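Local coordinates for acyl-[acyl-carrier-protein]--UDP-N-acetylglucosamine O-acyltransferase (Acinetobacter baumannii, PDB 4E6U) that probably catalyses transfer of a hydroxyacyl chain from acyl carrier protein to UDP-N-acetylglucosamine, the first step of lipid A synthesis, at residues 20-25 / 38-43; 58-63 / 88-93; 82-87 / 107-112; 163-168 / 259-264; 184-189 / 250-255. All coordinates share one frame; numbering follows the deposited sequence.

From the N terminus, contact 1 closes the first loop, a single coil of the left-handed beta-helix. Contact 2 follows in series but touches it, because the strand ending at Ile-58 lies beside 38-43 and carries the stack forward. Contacts 2 and 3 cross: 82-87 runs directly into 88-93, and 107-112 adds the next coil. These three join adjacent coils of the helix. Contact 4 closes a far longer loop, bringing 259-264 near the C terminus back to 163-168. Contact 5 falls within that loop and seats helix 250-258 on the turn at the last coil. Contacts 4 and 5 meet where Asp-168 reaches Ser-255, tying the helical domain to the end of the beta-helix.

Contact 1 of 5, residues 20-25 / 38-43; sequences AVIASD and VTIGAG
Two successive coils of a left-handed parallel beta-helix meet here, with Val-21 and Ile-22 lying beside Thr-39 and Ile-40. The short strands run parallel. Val-21 N donates to Val-38 O at 2.9 Å, and Val-21 O accepts from Ile-40 N at 3.0 Å. Ala-23 N continues the series to Ile-40 O, also 2.9 Å away. Ile-22 and Ile-40 lie side by side and point the same way, their CD1 atoms 3.9 Å apart. Ile-22 bends at its second torsion (chi2 -62°), whereas Ile-40 is extended there (chi2 -178°). The bend brings Ile-22 CD1 toward Ile-40. The bridged residues, Val-21 with Thr-39 and Ile-22 with Ile-40, are 18 positions apart, which is three hexapeptides, or one full coil of this fold. Ile-40 also packs on Ile-34 and Val-26, and Ile-22 on Ile-10, so this pair belongs to the stack of aliphatic side chains inside the coils. Past the strands the chains turn a corner together. Ala-23 CB is 3.4 Å from Ala-42 N and lies against the Ala-42 methyl at 4.2 Å. The corner is held by a longer bond, Gly-43 N to Ser-24 O at 3.2 Å. On its other side 38-43 bonds to Ile-58 of the next coil.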
# COMPACT_ATOMS: atom_id res chain seq x y z
N ALA A 20 -25.27 -20.62 -0.01
CA ALA A 20 -25.30 -19.37 0.72
C ALA A 20 -26.67 -19.13 1.35
O ALA A 20 -27.70 -19.65 0.87
CB ALA A 20 -24.90 -18.20 -0.21
N VAL A 21 -26.70 -18.35 2.42
CA VAL A 21 -27.92 -17.98 3.11
C VAL A 21 -27.93 -16.48 3.31
O VAL A 21 -26.99 -15.92 3.89
CB VAL A 21 -28.05 -18.70 4.47
CG1 VAL A 21 -29.29 -18.19 5.22
CG2 VAL A 21 -28.11 -20.22 4.30
N ILE A 22 -28.96 -15.84 2.80
CA ILE A 22 -29.05 -14.39 2.74
C ILE A 22 -30.23 -13.94 3.57
O ILE A 22 -31.36 -14.38 3.33
CB ILE A 22 -29.24 -13.91 1.28
CG1 ILE A 22 -28.23 -14.54 0.31
CG2 ILE A 22 -29.21 -12.38 1.20
CD1 ILE A 22 -26.78 -14.20 0.60
N ALA A 23 -29.98 -13.09 4.55
CA ALA A 23 -31.05 -12.60 5.43
C ALA A 23 -31.87 -11.52 4.76
O ALA A 23 -31.61 -11.11 3.61
CB ALA A 23 -30.45 -12.09 6.74
N SER A 24 -32.88 -11.05 5.49
CA SER A 24 -33.73 -9.97 5.03
C SER A 24 -32.98 -8.67 4.80
O SER A 24 -31.99 -8.36 5.48
CB SER A 24 -34.87 -9.74 6.02
OG SER A 24 -34.37 -9.31 7.28
N ASP A 25 -33.51 -7.91 3.85
CA ASP A 25 -33.06 -6.58 3.48
C ASP A 25 -31.56 -6.47 3.15
O ASP A 25 -30.96 -5.42 3.33
CB ASP A 25 -33.53 -5.47 4.46
CG ASP A 25 -34.98 -5.60 4.87
OD1 ASP A 25 -35.87 -5.50 4.00
OD2 ASP A 25 -35.22 -5.78 6.08
N VAL A 38 -21.48 -19.17 2.76
CA VAL A 38 -21.54 -17.78 3.19
C VAL A 38 -22.91 -17.46 3.77
O VAL A 38 -23.94 -17.86 3.20
CB VAL A 38 -21.19 -16.82 2.03
CG1 VAL A 38 -21.39 -15.36 2.43
CG2 VAL A 38 -19.75 -17.07 1.58
N THR A 39 -22.93 -16.75 4.88
CA THR A 39 -24.17 -16.24 5.46
C THR A 39 -24.05 -14.75 5.57
O THR A 39 -23.02 -14.26 6.04
CB THR A 39 -24.49 -16.91 6.82
OG1 THR A 39 -23.54 -16.52 7.81
CG2 THR A 39 -24.49 -18.40 6.69
N ILE A 40 -25.07 -14.02 5.13
CA ILE A 40 -25.07 -12.56 5.17
C ILE A 40 -26.26 -12.08 5.98
O ILE A 40 -27.42 -12.34 5.62
CB ILE A 40 -25.08 -11.92 3.78
CG1 ILE A 40 -23.92 -12.49 2.95
CG2 ILE A 40 -24.98 -10.40 3.90
CD1 ILE A 40 -23.82 -11.88 1.57
N GLY A 41 -25.96 -11.38 7.06
CA GLY A 41 -26.96 -10.92 8.01
C GLY A 41 -27.74 -9.70 7.58
O GLY A 41 -27.37 -8.95 6.67
N ALA A 42 -28.85 -9.49 8.28
CA ALA A 42 -29.84 -8.53 7.89
C ALA A 42 -29.29 -7.13 7.77
O ALA A 42 -28.50 -6.68 8.60
CB ALA A 42 -31.00 -8.54 8.90
N GLY A 43 -29.70 -6.44 6.71
CA GLY A 43 -29.34 -5.05 6.53
C GLY A 43 -27.95 -4.80 5.95
O GLY A 43 -27.57 -3.65 5.75

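Contact 2 of 5, residues 58-63 / 88-93; sequences IGQNNE and IGNNNL
Ile-58 pairs with Ile-88 and Glu-63 with Leu-93 in parallel register, and between these pairs both chains make the same corner, held by Asn-91 N to Gln-60 O and Glu-63 N to Asn-92 O. Inside the corner lie Asn-62 and Asn-92. Their amides point the same way and are nearly coplanar, with planes 6° apart. Asn-62 OD1 is gripped by two donors of one residue, Asn-92 N at 2.9 Å and Asn-92 ND2 at 3.0 Å. On the other branch Asn-62 ND2 gives a fairly straight bond to Gly-89 O (2.8 Å), which lies in its amide plane. Both ends of this buried amide are thus satisfied, and its rotation is fixed. Asn-90 acts at the outside, where OD1 takes an almost straight bond from Gln-60 N, at 2.8 Å and 176°. One water donates to both Asn-61 O and Asn-92 O, and another links Asn-61 ND2 with Asn-91 OD1. Ile-58 CG1 meets Ile-88 CD1 loosely at 4.2 Å. Asn-92 repeats the grip one coil on, with OD1 taking Asn-117 N and ND2 giving to Gly-114 O. Coplanar asparagine amides bonded from coil to coil resemble the asparagine ladders at corners of parallel beta-helices.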
# COMPACT_ATOMS: atom_id res chain seq x y z
N ILE A 58 -21.24 -13.19 7.97
CA ILE A 58 -21.29 -11.74 8.04
C ILE A 58 -22.53 -11.33 8.81
O ILE A 58 -23.62 -11.79 8.50
CB ILE A 58 -21.31 -11.11 6.62
CG1 ILE A 58 -20.03 -11.51 5.88
CG2 ILE A 58 -21.47 -9.59 6.69
CD1 ILE A 58 -20.02 -11.20 4.39
N GLY A 59 -22.36 -10.47 9.80
CA GLY A 59 -23.48 -10.03 10.63
C GLY A 59 -24.36 -8.97 10.00
O GLY A 59 -24.49 -8.90 8.77
N GLN A 60 -24.97 -8.15 10.84
CA GLN A 60 -26.01 -7.24 10.40
C GLN A 60 -25.47 -5.86 10.14
O GLN A 60 -24.52 -5.42 10.79
CB GLN A 60 -27.09 -7.14 11.48
CG GLN A 60 -27.80 -8.47 11.75
CD GLN A 60 -28.96 -8.36 12.74
OE1 GLN A 60 -29.80 -9.26 12.80
NE2 GLN A 60 -29.02 -7.28 13.50
N ASN A 61 -26.07 -5.18 9.17
CA ASN A 61 -25.80 -3.77 8.93
C ASN A 61 -24.35 -3.41 8.59
O ASN A 61 -23.89 -2.31 8.88
CB ASN A 61 -26.34 -2.89 10.08
CG ASN A 61 -27.84 -3.05 10.25
OD1 ASN A 61 -28.59 -2.95 9.29
ND2 ASN A 61 -28.26 -3.32 11.47
N ASN A 62 -23.66 -4.35 7.94
CA ASN A 62 -22.32 -4.08 7.40
C ASN A 62 -22.44 -3.40 6.06
O ASN A 62 -23.47 -3.50 5.40
CB ASN A 62 -21.57 -5.40 7.27
CG ASN A 62 -21.29 -6.02 8.63
OD1 ASN A 62 -20.45 -5.51 9.38
ND2 ASN A 62 -21.98 -7.09 8.97
N GLU A 63 -21.38 -2.75 5.65
CA GLU A 63 -21.31 -2.20 4.32
C GLU A 63 -19.94 -2.52 3.77
O GLU A 63 -18.91 -2.17 4.38
CB GLU A 63 -21.58 -0.70 4.32
CG GLU A 63 -21.70 -0.11 2.92
CD GLU A 63 -22.13 1.34 2.89
OE1 GLU A 63 -22.33 1.88 1.78
OE2 GLU A 63 -22.25 1.99 3.98
N ILE A 88 -17.41 -11.98 10.61
CA ILE A 88 -17.49 -10.54 10.70
C ILE A 88 -18.76 -10.23 11.49
O ILE A 88 -19.81 -10.82 11.20
CB ILE A 88 -17.58 -9.93 9.28
CG1 ILE A 88 -16.25 -10.10 8.55
CG2 ILE A 88 -17.98 -8.47 9.32
CD1 ILE A 88 -16.35 -9.87 7.04
N GLY A 89 -18.67 -9.32 12.46
CA GLY A 89 -19.83 -8.95 13.29
C GLY A 89 -20.75 -7.97 12.60
O GLY A 89 -21.12 -8.16 11.42
N ASN A 90 -21.16 -6.93 13.32
CA ASN A 90 -22.20 -6.03 12.86
C ASN A 90 -21.68 -4.62 12.67
O ASN A 90 -20.74 -4.20 13.33
CB ASN A 90 -23.31 -5.96 13.91
CG ASN A 90 -23.78 -7.32 14.33
OD1 ASN A 90 -24.08 -8.18 13.51
ND2 ASN A 90 -23.86 -7.53 15.65
N ASN A 91 -22.31 -3.88 11.76
CA ASN A 91 -22.08 -2.45 11.65
C ASN A 91 -20.64 -2.05 11.31
O ASN A 91 -20.15 -1.01 11.72
CB ASN A 91 -22.55 -1.70 12.92
CG ASN A 91 -24.05 -1.80 13.14
OD1 ASN A 91 -24.53 -2.77 13.73
ND2 ASN A 91 -24.77 -0.82 12.69
N ASN A 92 -19.99 -2.90 10.52
CA ASN A 92 -18.65 -2.60 10.03
C ASN A 92 -18.70 -1.93 8.69
O ASN A 92 -19.65 -2.12 7.93
CB ASN A 92 -17.84 -3.88 9.91
CG ASN A 92 -17.66 -4.57 11.25
OD1 ASN A 92 -16.92 -4.07 12.12
ND2 ASN A 92 -18.30 -5.70 11.44
N LEU A 93 -17.67 -1.15 8.42
CA LEU A 93 -17.46 -0.51 7.12
C LEU A 93 -16.18 -1.08 6.55
O LEU A 93 -15.12 -0.92 7.16
CB LEU A 93 -17.32 0.99 7.29
CG LEU A 93 -18.58 1.72 7.77
CD1 LEU A 93 -18.26 3.15 8.18
CD2 LEU A 93 -19.70 1.71 6.73
O HOH W 1 -22.04 -0.38 8.26
O HOH W 2 -26.87 -3.71 13.74

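Contact 3 of 5, residues 82-87 / 107-112; sequences EETWLE and DNALTK
Trp-85, Leu-86 and Glu-87 run alongside Leu-110, Thr-111 and Lys-112 as parallel strands whose axes come within 4.7 Å and differ by 16°. Backbone bonds come first. Trp-85 N donates to Ala-109 O at 3.0 Å. Thr-111 N reaches Trp-85 O, and Glu-87 N gives the shortest of the three to Thr-111 O, at 2.8 Å. Apolar contacts follow on both faces. On the face of Leu-86 and Thr-111, Leu-86 CD1 sits against Thr-111 CG2 at 3.7 Å, the two side chains slanting past each other. On the face of Trp-85 and Leu-110, Leu-110 has CG opposite its backbone N (chi1 178°). Its CD1 extends to Trp-85 CB at 3.9 Å and to Glu-87 CG at 3.6 Å, the leucine and glutamate side chains crossing at about a right angle. The ionic contact is a salt bridge from Lys-112 NZ to Glu-87 OE1, 3.0 Å long, on the anti side of the carboxylate and tilted out of its plane. Both residues are deposited in two conformers, so this bridge may hold only part of the time. Arg-57 of the preceding coil pairs with Glu-87 OE2 and makes a cation-pi contact with Trp-85. Strand 85-88 therefore lies between strand 56-58, bonded through Leu-86, and strand 110-113, while Lys-112 carries the sheet on to Cys-129.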
# COMPACT_ATOMS: atom_id res chain seq x y z
N GLU A 82 -7.62 -27.09 4.15
CA GLU A 82 -8.52 -27.40 5.26
C GLU A 82 -9.70 -26.43 5.34
O GLU A 82 -9.62 -25.28 4.89
CB GLU A 82 -7.77 -27.39 6.59
CG GLU A 82 -6.61 -28.37 6.68
CD GLU A 82 -5.25 -27.79 6.27
OE1 GLU A 82 -5.19 -26.67 5.70
OE2 GLU A 82 -4.23 -28.46 6.51
N GLU A 83 -10.80 -26.89 5.93
CA GLU A 83 -11.97 -26.05 6.11
C GLU A 83 -11.71 -25.04 7.20
O GLU A 83 -11.53 -25.40 8.37
CB GLU A 83 -13.20 -26.90 6.46
CG GLU A 83 -14.47 -26.07 6.57
CD GLU A 83 -15.69 -26.92 6.84
OE1 GLU A 83 -16.17 -26.90 7.99
OE2 GLU A 83 -16.14 -27.61 5.91
N THR A 84 -11.69 -23.76 6.83
CA THR A 84 -11.53 -22.70 7.82
C THR A 84 -12.41 -21.53 7.44
O THR A 84 -12.94 -21.48 6.34
CB THR A 84 -10.08 -22.22 7.95
OG1 THR A 84 -9.72 -21.56 6.75
CG2 THR A 84 -9.08 -23.38 8.17
N TRP A 85 -12.55 -20.60 8.37
CA TRP A 85 -13.63 -19.62 8.36
C TRP A 85 -13.17 -18.19 8.59
O TRP A 85 -12.09 -17.94 9.14
CB TRP A 85 -14.66 -19.99 9.44
CG TRP A 85 -15.38 -21.25 9.12
CD1 TRP A 85 -14.95 -22.54 9.34
CD2 TRP A 85 -16.66 -21.35 8.50
NE1 TRP A 85 -15.89 -23.43 8.88
CE2 TRP A 85 -16.95 -22.73 8.37
CE3 TRP A 85 -17.60 -20.41 8.05
CZ2 TRP A 85 -18.15 -23.20 7.79
CZ3 TRP A 85 -18.80 -20.88 7.47
CH2 TRP A 85 -19.04 -22.26 7.35
N LEU A 86 -14.03 -17.27 8.18
CA LEU A 86 -14.00 -15.87 8.56
C LEU A 86 -15.34 -15.51 9.19
O LEU A 86 -16.38 -15.87 8.65
CB LEU A 86 -13.73 -14.96 7.34
CG LEU A 86 -13.93 -13.44 7.54
CD1 LEU A 86 -12.92 -12.89 8.53
CD2 LEU A 86 -13.79 -12.72 6.20
N GLU A 87 -15.29 -14.78 10.30
CA GLU A 87 -16.48 -14.19 10.89
C GLU A 87 -16.35 -12.68 10.98
O GLU A 87 -15.29 -12.17 11.38
CB GLU A 87 -16.71 -14.78 12.30
CG GLU A 87 -17.24 -16.20 12.27
CD GLU A 87 -17.32 -16.85 13.63
OE1 GLU A 87 -16.92 -16.23 14.64
OE2 GLU A 87 -17.76 -18.02 13.66
N ASP A 107 -3.96 -22.81 14.07
CA ASP A 107 -4.43 -21.96 15.15
C ASP A 107 -5.82 -22.43 15.60
O ASP A 107 -5.92 -23.42 16.33
CB ASP A 107 -4.40 -20.48 14.69
CG ASP A 107 -4.51 -19.49 15.84
OD1 ASP A 107 -5.07 -19.81 16.90
OD2 ASP A 107 -4.04 -18.34 15.66
N ASN A 108 -6.89 -21.78 15.14
CA ASN A 108 -8.25 -22.14 15.53
C ASN A 108 -9.21 -22.09 14.33
O ASN A 108 -10.44 -22.03 14.50
CB ASN A 108 -8.74 -21.20 16.64
CG ASN A 108 -10.04 -21.66 17.30
OD1 ASN A 108 -10.27 -22.86 17.49
ND2 ASN A 108 -10.90 -20.71 17.64
N ALA A 109 -8.64 -22.10 13.12
CA ALA A 109 -9.43 -22.21 11.88
C ALA A 109 -10.41 -21.04 11.71
O ALA A 109 -11.45 -21.18 11.08
CB ALA A 109 -10.16 -23.57 11.82
N LEU A 110 -10.05 -19.89 12.25
CA LEU A 110 -11.00 -18.76 12.29
C LEU A 110 -10.30 -17.42 12.34
O LEU A 110 -9.47 -17.14 13.21
CB LEU A 110 -11.94 -18.90 13.50
CG LEU A 110 -12.95 -17.77 13.71
CD1 LEU A 110 -13.97 -17.76 12.60
CD2 LEU A 110 -13.64 -17.94 15.08
N THR A 111 -10.63 -16.57 11.38
CA THR A 111 -10.34 -15.16 11.46
C THR A 111 -11.61 -14.49 11.91
O THR A 111 -12.69 -14.83 11.39
CB THR A 111 -9.96 -14.63 10.08
OG1 THR A 111 -8.87 -15.41 9.57
CG2 THR A 111 -9.59 -13.16 10.14
N LYS A 112 -11.53 -13.57 12.87
CA LYS A 112 -12.72 -12.97 13.47
C LYS A 112 -12.57 -11.48 13.61
O LYS A 112 -11.56 -11.01 14.12
CB LYS A 112 -13.04 -13.61 14.83
CG LYS A 112 -14.30 -13.09 15.48
CD LYS A 112 -14.72 -13.98 16.63
CE LYS A 112 -16.03 -13.52 17.24
NZ LYS A 112 -17.21 -13.74 16.33

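Contact 4 of 5, residues 163-168 / 259-264; sequences QFCKID and SERGIV. With EDO (1,2-ethanediol), chain I.
Arg-261 lays its aliphatic stem against Gln-163, Phe-164 and Cys-165, and no direct hydrogen bond joins the two segments. The van der Waals contacts centre on Arg-261 CD, which lies 3.2 Å from Gln-163 O and 3.9 Å from Phe-164 CB. Cys-165 SG comes to 3.7 Å from Arg-261 NE, obliquely to the guanidinium. The arginine chain is extended at chi2 and bends at chi3 (55°), which puts NE near Cys-165 SG. NE has its own partner in Leu-180 O. Water-mediated links make up the second group. One water donates to Phe-164 O and accepts from Glu-260 N, at 2.9 and 3.1 Å. A second water lies between Lys-166 NZ, 2.8 Å away, and Glu-260 OE1. The charged ends themselves stay 4.4 Å apart, Lys-166 NZ to Glu-260 OE1, beyond a salt bridge; the water bridges the two charges instead. The third group is a 1,2-ethanediol, probably from the crystallisation liquor. It takes a weak bond from Gln-163 NE2 to its O1 and a long, weak one from Arg-261 NH2 to its O2. Lastly, Asp-182 links the segments indirectly, OD1 to Lys-166 N and OD2 to Ser-259 OG. This is surface packing: the chain leaving the C-terminal helix 250-258 folds back on a late coil of the left-handed beta-helix.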
# COMPACT_ATOMS: atom_id res chain seq x y z
N GLN A 163 3.25 -10.53 12.46
CA GLN A 163 2.55 -11.74 12.94
C GLN A 163 2.66 -11.94 14.45
O GLN A 163 3.71 -11.66 15.06
CB GLN A 163 3.04 -12.99 12.20
CG GLN A 163 4.54 -13.21 12.32
CD GLN A 163 5.03 -14.55 11.77
OE1 GLN A 163 4.26 -15.35 11.25
NE2 GLN A 163 6.33 -14.78 11.88
N PHE A 164 1.55 -12.37 15.05
CA PHE A 164 1.45 -12.73 16.47
C PHE A 164 1.45 -11.57 17.43
O PHE A 164 1.28 -11.77 18.64
CB PHE A 164 2.53 -13.76 16.89
CG PHE A 164 2.40 -15.07 16.19
CD1 PHE A 164 1.41 -15.98 16.57
CD2 PHE A 164 3.26 -15.40 15.15
CE1 PHE A 164 1.29 -17.21 15.91
CE2 PHE A 164 3.13 -16.62 14.48
CZ PHE A 164 2.15 -17.51 14.87
N CYS A 165 1.60 -10.34 16.94
CA CYS A 165 1.52 -9.19 17.83
C CYS A 165 0.12 -8.98 18.42
O CYS A 165 -0.89 -9.43 17.86
CB CYS A 165 1.95 -7.92 17.11
SG CYS A 165 3.72 -7.84 16.77
N LYS A 166 0.08 -8.30 19.57
CA LYS A 166 -1.16 -7.99 20.26
C LYS A 166 -1.24 -6.49 20.46
O LYS A 166 -0.35 -5.88 21.05
CB LYS A 166 -1.23 -8.75 21.59
CG LYS A 166 -1.12 -10.24 21.39
CD LYS A 166 -1.09 -11.04 22.69
CE LYS A 166 -0.82 -12.51 22.41
NZ LYS A 166 -1.89 -13.15 21.59
N ILE A 167 -2.30 -5.88 19.94
CA ILE A 167 -2.49 -4.44 19.98
C ILE A 167 -3.73 -4.19 20.80
O ILE A 167 -4.86 -4.49 20.39
CB ILE A 167 -2.68 -3.86 18.55
CG1 ILE A 167 -1.63 -4.42 17.59
CG2 ILE A 167 -2.72 -2.34 18.60
CD1 ILE A 167 -0.18 -4.11 17.97
N ASP A 168 -3.53 -3.72 22.03
CA ASP A 168 -4.62 -3.71 22.98
C ASP A 168 -5.47 -2.44 22.97
O ASP A 168 -5.16 -1.46 22.28
CB ASP A 168 -4.10 -4.09 24.38
CG ASP A 168 -3.97 -5.60 24.55
OD1 ASP A 168 -4.48 -6.37 23.71
OD2 ASP A 168 -3.39 -6.06 25.55
N SER A 259 1.38 -10.97 26.73
CA SER A 259 2.36 -10.77 25.67
C SER A 259 3.13 -12.04 25.31
O SER A 259 3.57 -12.78 26.18
CB SER A 259 3.34 -9.67 26.07
OG SER A 259 4.28 -9.44 25.04
N GLU A 260 3.27 -12.30 24.00
CA GLU A 260 4.09 -13.40 23.51
C GLU A 260 5.37 -12.90 22.83
O GLU A 260 6.42 -13.54 22.91
CB GLU A 260 3.29 -14.28 22.54
CG GLU A 260 2.31 -15.20 23.26
CD GLU A 260 1.47 -16.05 22.33
OE1 GLU A 260 0.50 -16.66 22.84
OE2 GLU A 260 1.75 -16.12 21.10
N ARG A 261 5.29 -11.75 22.17
CA ARG A 261 6.43 -11.22 21.44
C ARG A 261 7.22 -10.21 22.24
O ARG A 261 8.21 -9.65 21.74
CB ARG A 261 5.96 -10.62 20.12
CG ARG A 261 5.53 -11.69 19.14
CD ARG A 261 5.25 -11.13 17.77
NE ARG A 261 6.38 -10.38 17.23
CZ ARG A 261 7.44 -10.91 16.63
NH1 ARG A 261 7.57 -12.23 16.49
NH2 ARG A 261 8.40 -10.11 16.17
N GLY A 262 6.80 -9.96 23.48
CA GLY A 262 7.34 -8.84 24.22
C GLY A 262 6.63 -7.56 23.77
O GLY A 262 5.73 -7.62 22.93
N ILE A 263 7.05 -6.42 24.31
CA ILE A 263 6.35 -5.15 24.04
C ILE A 263 7.23 -4.10 23.33
O ILE A 263 8.46 -4.13 23.45
CB ILE A 263 5.68 -4.59 25.32
CG1 ILE A 263 6.73 -4.23 26.37
CG2 ILE A 263 4.65 -5.59 25.90
CD1 ILE A 263 6.18 -3.41 27.53
N VAL A 264 6.59 -3.18 22.61
CA VAL A 264 7.26 -2.10 21.87
C VAL A 264 7.82 -1.02 22.79
O VAL A 264 7.10 -0.52 23.66
CB VAL A 264 6.33 -1.39 20.84
CG1 VAL A 264 5.94 -2.32 19.72
CG2 VAL A 264 5.09 -0.79 21.52
C1 EDO I . 9.50 -14.06 13.64
O1 EDO I . 8.16 -14.45 13.98
C2 EDO I . 10.28 -13.77 14.92
O2 EDO I . 10.71 -12.40 14.90
O HOH W 3 2.45 -11.18 21.21
O HOH W 4 0.46 -14.22 19.71
O HOH W 5 -1.98 -15.93 22.03

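Contact 5 of 5, residues 184-189 / 250-255; sequences PAYVMA and QLLIDS
Ala-185 and Leu-251 meet methyl to stem, CB to CB at 3.5 Å, at the apolar centre of this buried contact. Leu-252 fills the adjoining side. Its CD2 lies 3.9 Å from Pro-184 CB and packs closely on Ala-185 O, while its CG comes up in plane to the edge of the Tyr-186 ring, 3.9 Å from Tyr-186 CD2. The tyrosine crosses Leu-251 at about a right angle. Its CZ is 3.9 Å from Leu-251 CD1, and one ring face carries the Ala-185 methyl toward its rim. A type II turn from Pro-184 to Val-187 presents these groups, with Tyr-186 in its positive-phi position. Farther out, Pro-184 CB rests on Ser-255 CB at 3.6 Å. The polar edge begins at Ser-255, whose OG lies beside its own backbone N (chi1 -63°) and faces the turn. It accepts from Ala-185 N at 3.0 Å in a bond of 161°. The same OG is hydrogen-bonded to Asp-168 of the preceding coil, and Tyr-186 OH bonds to Glu-248 O just before the helix. Across this contact, helix 250-258 is held by leucine packing and one serine hydroxyl. That hydroxyl accepts from Ala-185 N, so its own hydrogen probably goes to the Asp-168 carboxylate.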
# COMPACT_ATOMS: atom_id res chain seq x y z
N PRO A 184 0.70 -2.20 24.32
CA PRO A 184 -0.24 -2.34 25.43
C PRO A 184 -1.41 -1.37 25.38
O PRO A 184 -1.39 -0.37 24.64
CB PRO A 184 0.64 -2.06 26.67
CG PRO A 184 2.01 -2.37 26.22
CD PRO A 184 2.07 -1.90 24.79
N ALA A 185 -2.43 -1.66 26.19
CA ALA A 185 -3.62 -0.83 26.31
C ALA A 185 -3.24 0.61 26.57
O ALA A 185 -2.31 0.89 27.33
CB ALA A 185 -4.52 -1.35 27.45
N TYR A 186 -3.95 1.54 25.91
CA TYR A 186 -3.75 2.99 26.07
C TYR A 186 -2.46 3.57 25.48
O TYR A 186 -2.27 4.78 25.54
CB TYR A 186 -3.80 3.44 27.54
CG TYR A 186 -4.85 2.81 28.39
CD1 TYR A 186 -6.20 3.05 28.16
CD2 TYR A 186 -4.49 1.97 29.45
CE1 TYR A 186 -7.18 2.47 28.96
CE2 TYR A 186 -5.45 1.39 30.25
CZ TYR A 186 -6.79 1.64 30.01
OH TYR A 186 -7.73 1.05 30.82
N VAL A 187 -1.58 2.74 24.93
CA VAL A 187 -0.26 3.22 24.54
C VAL A 187 -0.24 3.85 23.14
O VAL A 187 -0.91 3.36 22.23
CB VAL A 187 0.82 2.11 24.69
CG1 VAL A 187 2.14 2.51 24.08
CG2 VAL A 187 1.02 1.76 26.20
N MET A 188 0.50 4.95 23.00
CA MET A 188 0.78 5.55 21.70
C MET A 188 2.11 5.01 21.24
O MET A 188 3.11 5.16 21.95
CB MET A 188 0.87 7.06 21.82
CG MET A 188 -0.21 7.65 22.66
SD MET A 188 -0.80 9.30 22.20
CE MET A 188 -1.13 9.11 20.44
N ALA A 189 2.14 4.35 20.08
CA ALA A 189 3.37 3.81 19.52
C ALA A 189 3.48 4.26 18.08
O ALA A 189 2.48 4.31 17.37
CB ALA A 189 3.39 2.30 19.60
N GLN A 250 -5.89 -2.31 35.04
CA GLN A 250 -5.94 -3.74 34.77
C GLN A 250 -5.69 -4.10 33.29
O GLN A 250 -5.10 -5.13 32.98
CB GLN A 250 -7.25 -4.37 35.27
CG GLN A 250 -7.29 -5.90 35.14
CD GLN A 250 -6.21 -6.62 35.95
OE1 GLN A 250 -6.04 -6.34 37.13
NE2 GLN A 250 -5.51 -7.56 35.33
N LEU A 251 -6.14 -3.23 32.38
CA LEU A 251 -5.88 -3.46 30.95
C LEU A 251 -4.39 -3.46 30.61
O LEU A 251 -3.96 -4.23 29.76
CB LEU A 251 -6.62 -2.44 30.08
CG LEU A 251 -8.15 -2.46 30.03
CD1 LEU A 251 -8.60 -1.63 28.83
CD2 LEU A 251 -8.72 -3.88 29.94
N LEU A 252 -3.62 -2.60 31.27
CA LEU A 252 -2.16 -2.60 31.11
C LEU A 252 -1.53 -3.86 31.65
O LEU A 252 -0.65 -4.43 31.02
CB LEU A 252 -1.51 -1.38 31.78
CG LEU A 252 -1.56 -0.05 31.04
CD1 LEU A 252 -1.11 1.07 31.98
CD2 LEU A 252 -0.65 -0.09 29.82
N ILE A 253 -1.98 -4.28 32.83
CA ILE A 253 -1.51 -5.53 33.40
C ILE A 253 -1.79 -6.71 32.46
O ILE A 253 -0.90 -7.50 32.18
CB ILE A 253 -2.13 -5.77 34.80
CG1 ILE A 253 -1.57 -4.73 35.79
CG2 ILE A 253 -1.81 -7.18 35.28
CD1 ILE A 253 -2.35 -4.63 37.10
N ASP A 254 -3.01 -6.76 31.92
CA ASP A 254 -3.40 -7.81 30.98
C ASP A 254 -2.47 -7.81 29.76
O ASP A 254 -2.01 -8.86 29.34
CB ASP A 254 -4.83 -7.61 30.49
CG ASP A 254 -5.89 -7.85 31.56
OD1 ASP A 254 -5.61 -8.52 32.59
OD2 ASP A 254 -7.02 -7.37 31.34
N SER A 255 -2.19 -6.63 29.20
CA SER A 255 -1.26 -6.55 28.06
C SER A 255 0.08 -7.23 28.36
O SER A 255 0.61 -7.98 27.55
CB SER A 255 -0.99 -5.09 27.69
OG SER A 255 -2.16 -4.44 27.25